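Local atomic coordinates of hypothetical protein aq_1956 (Aquifex aeolicus, PDB entry 2YVT), a protein that is of unknown function but belongs to the calcineurin-like metallophosphoesterase superfamily and so probably hydrolyses phosphoester bonds with the help of bound metal ions. Residues A[101-106]-A[122-127]. Numbering follows the deposited sequence.
Sequences APLKIF and VLHEGF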
ATOM      1  N   ALA A 101       5.189  -3.025 -10.501  1.00  9.33           N
ATOM      2  CA  ALA A 101       6.015  -2.318 -11.455  1.00  9.24           C
ATOM      3  C   ALA A 101       5.992  -3.077 -12.785  1.00 10.31           C
ATOM      4  O   ALA A 101       5.731  -4.279 -12.803  1.00 10.27           O
ATOM      5  CB  ALA A 101       7.441  -2.243 -10.921  1.00 10.23           C
ATOM      6  N   PRO A 102       6.269  -2.379 -13.902  1.00  9.34           N
ATOM      7  CA  PRO A 102       6.574  -0.948 -14.016  1.00  9.76           C
ATOM      8  C   PRO A 102       5.428  -0.033 -13.575  1.00  9.69           C
ATOM      9  O   PRO A 102       4.248  -0.330 -13.824  1.00  9.19           O
ATOM     10  CB  PRO A 102       6.857  -0.767 -15.515  1.00 10.22           C
ATOM     11  CG  PRO A 102       7.242  -2.149 -15.996  1.00 10.21           C
ATOM     12  CD  PRO A 102       6.355  -3.061 -15.206  1.00 10.29           C
ATOM     13  N   LEU A 103       5.777   1.078 -12.928  1.00  9.54           N
ATOM     14  CA  LEU A 103       4.757   2.031 -12.505  1.00 10.26           C
ATOM     15  C   LEU A 103       3.860   2.463 -13.663  1.00  9.81           C
ATOM     16  O   LEU A 103       2.643   2.566 -13.498  1.00 10.21           O
ATOM     17  CB  LEU A 103       5.371   3.256 -11.828  1.00 10.66           C
ATOM     18  CG  LEU A 103       4.375   4.281 -11.276  1.00 11.38           C
ATOM     19  CD1 LEU A 103       3.444   3.671 -10.205  1.00 11.69           C
ATOM     20  CD2 LEU A 103       5.130   5.467 -10.712  1.00 12.69           C
ATOM     21  N   LYS A 104       4.456   2.701 -14.829  1.00 10.25           N
ATOM     22  CA  LYS A 104       3.673   3.155 -15.989  1.00 12.48           C
ATOM     23  C   LYS A 104       2.590   2.142 -16.372  1.00 11.50           C
ATOM     24  O   LYS A 104       1.489   2.525 -16.759  1.00 12.80           O
ATOM     25  CB  LYS A 104       4.584   3.497 -17.176  1.00 13.38           C
ATOM     26  CG  LYS A 104       5.490   4.727 -16.898  1.00 14.97           C
ATOM     27  CD  LYS A 104       6.302   5.166 -18.117  1.00 15.50           C
ATOM     28  CE  LYS A 104       7.153   6.406 -17.829  1.00 16.86           C
ATOM     29  NZ  LYS A 104       8.220   6.196 -16.802  1.00 19.45           N
ATOM     30  N   ILE A 105       2.903   0.850 -16.242  1.00 11.05           N
ATOM     31  CA  ILE A 105       1.941  -0.213 -16.531  1.00 10.24           C
ATOM     32  C   ILE A 105       0.879  -0.307 -15.423  1.00  9.63           C
ATOM     33  O   ILE A 105      -0.314  -0.470 -15.695  1.00 10.81           O
ATOM     34  CB  ILE A 105       2.661  -1.562 -16.763  1.00 11.27           C
ATOM     35  CG1 ILE A 105       3.490  -1.456 -18.050  1.00 13.15           C
ATOM     36  CG2 ILE A 105       1.659  -2.727 -16.818  1.00 12.33           C
ATOM     37  CD1 ILE A 105       4.292  -2.696 -18.398  1.00 15.25           C
ATOM     38  N   PHE A 106       1.312  -0.184 -14.173  1.00  9.89           N
ATOM     39  CA  PHE A 106       0.387  -0.185 -13.059  1.00 10.19           C
ATOM     40  C   PHE A 106      -0.632   0.956 -13.189  1.00  9.33           C
ATOM     41  O   PHE A 106      -1.831   0.751 -13.007  1.00 10.99           O
ATOM     42  CB  PHE A 106       1.145  -0.064 -11.734  1.00 11.51           C
ATOM     43  CG  PHE A 106       0.251  -0.067 -10.547  1.00 12.70           C
ATOM     44  CD1 PHE A 106      -0.279  -1.254 -10.064  1.00 14.73           C
ATOM     45  CD2 PHE A 106      -0.098   1.130  -9.932  1.00 14.55           C
ATOM     46  CE1 PHE A 106      -1.140  -1.250  -8.959  1.00 15.71           C
ATOM     47  CE2 PHE A 106      -0.952   1.142  -8.848  1.00 15.43           C
ATOM     48  CZ  PHE A 106      -1.475  -0.042  -8.365  1.00 14.62           C
ATOM     49  N   VAL A 122      -6.564   4.741  -7.075  1.00  9.86           N
ATOM     50  CA  VAL A 122      -5.167   4.462  -6.767  1.00 10.70           C
ATOM     51  C   VAL A 122      -4.523   5.739  -6.238  1.00 10.58           C
ATOM     52  O   VAL A 122      -4.644   6.805  -6.854  1.00 12.29           O
ATOM     53  CB  VAL A 122      -4.395   3.937  -8.009  1.00 11.35           C
ATOM     54  CG1 VAL A 122      -2.896   3.943  -7.757  1.00 12.79           C
ATOM     55  CG2 VAL A 122      -4.872   2.539  -8.374  1.00 14.21           C
ATOM     56  N   LEU A 123      -3.861   5.628  -5.086  1.00 10.05           N
ATOM     57  CA  LEU A 123      -3.151   6.754  -4.489  1.00 10.52           C
ATOM     58  C   LEU A 123      -1.672   6.448  -4.464  1.00 10.50           C
ATOM     59  O   LEU A 123      -1.218   5.552  -3.754  1.00  9.86           O
ATOM     60  CB  LEU A 123      -3.648   7.031  -3.067  1.00 11.66           C
ATOM     61  CG  LEU A 123      -5.104   7.451  -2.917  1.00 12.45           C
ATOM     62  CD1 LEU A 123      -5.407   7.642  -1.447  1.00 12.58           C
ATOM     63  CD2 LEU A 123      -5.397   8.720  -3.699  1.00 14.29           C
ATOM     64  N   HIS A 124      -0.928   7.178  -5.277  1.00  9.81           N
ATOM     65  CA  HIS A 124       0.514   7.046  -5.287  1.00  9.18           C
ATOM     66  C   HIS A 124       1.126   8.387  -5.650  1.00  9.18           C
ATOM     67  O   HIS A 124       0.937   8.882  -6.766  1.00  9.93           O
ATOM     68  CB  HIS A 124       0.981   5.954  -6.258  1.00  9.04           C
ATOM     69  CG  HIS A 124       2.469   5.797  -6.293  1.00  9.02           C
ATOM     70  ND1 HIS A 124       3.209   5.491  -5.169  1.00  8.72           N
ATOM     71  CD2 HIS A 124       3.360   5.935  -7.303  1.00  8.66           C
ATOM     72  CE1 HIS A 124       4.490   5.431  -5.489  1.00  8.91           C
ATOM     73  NE2 HIS A 124       4.610   5.707  -6.776  1.00  8.43           N
ATOM     74  N   GLU A 125       1.847   8.970  -4.692  1.00  8.25           N
ATOM     75  CA  GLU A 125       2.359  10.344  -4.819  1.00  9.39           C
ATOM     76  C   GLU A 125       1.199  11.323  -5.027  1.00 10.45           C
ATOM     77  O   GLU A 125       1.298  12.292  -5.787  1.00 12.23           O
ATOM     78  CB  GLU A 125       3.378  10.461  -5.952  1.00 10.11           C
ATOM     79  CG  GLU A 125       4.438   9.380  -5.932  1.00 11.63           C
ATOM     80  CD  GLU A 125       5.415   9.530  -7.054  1.00 14.11           C
ATOM     81  OE1 GLU A 125       6.048  10.594  -7.126  1.00 17.71           O
ATOM     82  OE2 GLU A 125       5.539   8.597  -7.869  1.00 17.02           O
ATOM     83  N   GLY A 126       0.097  11.060  -4.335  1.00 10.42           N
ATOM     84  CA  GLY A 126      -1.121  11.821  -4.529  1.00 11.47           C
ATOM     85  C   GLY A 126      -2.088  11.642  -3.387  1.00 11.87           C
ATOM     86  O   GLY A 126      -1.789  10.978  -2.377  1.00 11.46           O
ATOM     87  N   PHE A 127      -3.266  12.230  -3.560  1.00 12.82           N
ATOM     88  CA  PHE A 127      -4.179  12.404  -2.453  1.00 13.89           C
ATOM     89  C   PHE A 127      -5.604  12.420  -2.950  1.00 14.49           C
ATOM     90  O   PHE A 127      -5.859  12.667  -4.130  1.00 15.88           O
ATOM     91  CB  PHE A 127      -3.879  13.727  -1.753  1.00 17.35           C
ATOM     92  CG  PHE A 127      -4.162  14.930  -2.607  1.00 18.92           C
ATOM     93  CD1 PHE A 127      -5.369  15.613  -2.488  1.00 20.97           C
ATOM     94  CD2 PHE A 127      -3.231  15.365  -3.548  1.00 20.64           C
ATOM     95  CE1 PHE A 127      -5.636  16.728  -3.287  1.00 21.78           C
ATOM     96  CE2 PHE A 127      -3.494  16.479  -4.360  1.00 20.91           C
ATOM     97  CZ  PHE A 127      -4.702  17.157  -4.223  1.00 20.69           C
TER
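F106 meets a methyl of V122, and H124 meets both methyls of L103. At the F106 ring, V122 CG1 lies at the edge, near the ring plane, 3.6 Å from CE2. V122 CG2 is further off, 4.2 Å from the same F106 CE2. The H124 ring meets L103 obliquely, through the side carrying CD2 and NE2. L103 CD1 is 3.7 Å from H124 CD2, and L103 CD2 is 3.9 Å from that same carbon. One face of the imidazole is covered from within its own segment: E125 CG sits 3.7 Å above the H124 ring plane, over its centre.

In both pairs the side chains come from opposite directions. L103 and F106 project from the first turn of helix 103-112, with P102 as N-cap. Each has its CG anti to the backbone N (chi1 -177° and -180°), which carries both groups toward residues 122-124. On the other segment, V122 and H124 point toward the helix and L123 points away, against V136 of strand 134-144. E125 and G126 form a G1 beta bulge opposite G138, where strand 126-130 begins. The contact thus joins the start of this helix to the end of strand 120-122 and the link to strand 126-130 of the other sheet.

No hydrogen bond crosses between the segments. Both ring nitrogens of H124 bond outside them: ND1 to G140 N and NE2 to Y156 OH. These two bonds hold the ring at both nitrogens and should restrict its rotation. Because ND1 meets a backbone N-H, it must act as acceptor, consistent with a neutral imidazole protonated on NE2. E125 OE1 bonds to Y160 OH, and E125 OE2 lies loosely 4.2 Å from L103 CD2. Contact with the helix is van der Waals packing, mainly methyl against ring.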